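Local coordinates for outer surface protein (Borrelia burgdorferi, PDB 5IZT) that is of uncertain function but belongs to a family of Borrelia surface lipoproteins that includes complement-regulator-binding members, and probably acts at the spirochaete surface, at residues K307-F311 and K328-L332. Residues are numbered along the deposited sequence; the frame is centred on the assembly and turned at random.
Sequences KIEIF and KLKEL
An antiparallel helical hairpin brings Phe311 of helix 280-316 against Lys328 and Leu332 of helix 322-359, near the turn that joins the two helices. The segment axes approach to 10.9 Å at an angle of 176°. Both segments lie in a predicted coiled coil of this largely helical protein.

The Phe311 ring is the centre of the contact. Lys328 lays its aliphatic chain across one face. Lys328 CD sits 3.5 Å from the Phe311 ring centroid, only 7° off the normal, which makes a CH-pi contact. The Lys328 chain runs extended through chi2 and chi3, which carries CD over the ring while Lys328 CB meets Phe311 CD2 and CE2. The bend at chi4 leaves Lys328 NZ 5.3 Å from the Phe311 centroid, at most a weak cation-pi attraction.

Leu332 CD1 approaches the ring at its edge, 3.9 Å from Phe311 CE2. Leu332 CD1 also packs on Ile308 CG1 at 3.8 Å and touches Lys307 CB. One branch of Leu332 therefore meets three residues of 307-311. Leu329 CD2 adds a looser contact with Ile308 CG1. Ile308, Leu329 and Leu332 also touch Leu187 of helix 179-197, joining the hairpin to a third helix.

Lys307 leads its amine away to salt bridges with Glu303 and the C-terminal carboxylate of Met396. Between the two segments, then, the packing is mainly apolar and dispersive, with lysine methylenes contributing alongside the buried aliphatic residues.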
loop_
_atom_site.group_PDB
_atom_site.type_symbol
_atom_site.label_atom_id
_atom_site.label_comp_id
_atom_site.label_asym_id
_atom_site.label_seq_id
_atom_site.Cartn_x
_atom_site.Cartn_y
_atom_site.Cartn_z
ATOM N N LYS A 307 1.729 -9.566 -18.172
ATOM C CA LYS A 307 2.982 -10.068 -18.744
ATOM C C LYS A 307 2.991 -11.584 -18.861
ATOM O O LYS A 307 3.548 -12.134 -19.822
ATOM C CB LYS A 307 4.167 -9.578 -17.913
ATOM C CG LYS A 307 4.455 -8.093 -18.168
ATOM C CD LYS A 307 4.766 -7.881 -19.653
ATOM C CE LYS A 307 5.585 -6.625 -19.906
ATOM N NZ LYS A 307 4.762 -5.409 -19.701
ATOM N N ILE A 308 2.415 -12.276 -17.882
ATOM C CA ILE A 308 2.323 -13.733 -17.958
ATOM C C ILE A 308 1.601 -14.149 -19.225
ATOM O O ILE A 308 2.044 -15.053 -19.936
ATOM C CB ILE A 308 1.616 -14.293 -16.712
ATOM C CG1 ILE A 308 2.475 -14.090 -15.465
ATOM C CG2 ILE A 308 1.271 -15.762 -16.918
ATOM C CD1 ILE A 308 1.762 -14.520 -14.221
ATOM N N GLU A 309 0.470 -13.497 -19.526
ATOM C CA GLU A 309 -0.303 -13.857 -20.710
ATOM C C GLU A 309 0.453 -13.534 -21.994
ATOM O O GLU A 309 0.379 -14.294 -22.966
ATOM C CB GLU A 309 -1.654 -13.136 -20.689
ATOM N N ILE A 310 1.174 -12.406 -22.025
ATOM C CA ILE A 310 1.940 -12.030 -23.216
ATOM C C ILE A 310 3.070 -13.024 -23.463
ATOM O O ILE A 310 3.247 -13.535 -24.581
ATOM C CB ILE A 310 2.470 -10.593 -23.064
ATOM C CG1 ILE A 310 1.318 -9.597 -23.144
ATOM C CG2 ILE A 310 3.483 -10.257 -24.153
ATOM C CD1 ILE A 310 1.719 -8.216 -22.652
ATOM N N PHE A 311 3.851 -13.319 -22.424
ATOM C CA PHE A 311 4.945 -14.275 -22.586
ATOM C C PHE A 311 4.405 -15.641 -22.961
ATOM O O PHE A 311 5.032 -16.377 -23.729
ATOM C CB PHE A 311 5.753 -14.368 -21.289
ATOM C CG PHE A 311 6.440 -13.085 -20.914
ATOM C CD1 PHE A 311 6.884 -12.211 -21.895
ATOM C CD2 PHE A 311 6.655 -12.761 -19.583
ATOM C CE1 PHE A 311 7.521 -11.034 -21.555
ATOM C CE2 PHE A 311 7.292 -11.582 -19.231
ATOM C CZ PHE A 311 7.726 -10.718 -20.223
ATOM N N LYS A 328 11.600 -15.864 -17.574
ATOM C CA LYS A 328 10.729 -14.705 -17.386
ATOM C C LYS A 328 9.776 -14.911 -16.212
ATOM O O LYS A 328 9.496 -13.967 -15.467
ATOM C CB LYS A 328 9.969 -14.405 -18.680
ATOM C CG LYS A 328 10.892 -13.918 -19.813
ATOM C CD LYS A 328 10.132 -13.639 -21.102
ATOM C CE LYS A 328 11.093 -13.457 -22.283
ATOM N NZ LYS A 328 12.106 -12.386 -22.047
ATOM N N LEU A 329 9.259 -16.133 -16.036
ATOM C CA LEU A 329 8.368 -16.405 -14.904
ATOM C C LEU A 329 9.107 -16.304 -13.571
ATOM O O LEU A 329 8.556 -15.798 -12.581
ATOM C CB LEU A 329 7.746 -17.798 -15.049
ATOM C CG LEU A 329 6.691 -17.954 -16.148
ATOM C CD1 LEU A 329 6.363 -19.445 -16.344
ATOM C CD2 LEU A 329 5.439 -17.180 -15.771
ATOM N N LYS A 330 10.348 -16.800 -13.519
ATOM C CA LYS A 330 11.166 -16.627 -12.322
ATOM C C LYS A 330 11.369 -15.150 -12.005
ATOM O O LYS A 330 11.269 -14.736 -10.843
ATOM C CB LYS A 330 12.526 -17.324 -12.500
ATOM C CG LYS A 330 12.492 -18.848 -12.588
ATOM C CD LYS A 330 13.928 -19.402 -12.624
ATOM C CE LYS A 330 13.997 -20.899 -12.919
ATOM N NZ LYS A 330 13.062 -21.718 -12.092
ATOM N N GLU A 331 11.631 -14.335 -13.031
ATOM C CA GLU A 331 11.824 -12.902 -12.810
ATOM C C GLU A 331 10.540 -12.236 -12.329
ATOM O O GLU A 331 10.573 -11.394 -11.418
ATOM C CB GLU A 331 12.332 -12.234 -14.091
ATOM C CG GLU A 331 13.829 -12.447 -14.305
ATOM C CD GLU A 331 14.315 -12.150 -15.720
ATOM O OE1 GLU A 331 13.578 -11.501 -16.498
ATOM O OE2 GLU A 331 15.448 -12.576 -16.049
ATOM N N LEU A 332 9.396 -12.604 -12.917
ATOM C CA LEU A 332 8.133 -12.024 -12.470
ATOM C C LEU A 332 7.838 -12.418 -11.030
ATOM O O LEU A 332 7.334 -11.605 -10.245
ATOM C CB LEU A 332 6.997 -12.467 -13.395
ATOM C CG LEU A 332 7.010 -11.867 -14.814
ATOM C CD1 LEU A 332 5.945 -12.484 -15.718
ATOM C CD2 LEU A 332 6.790 -10.369 -14.716
#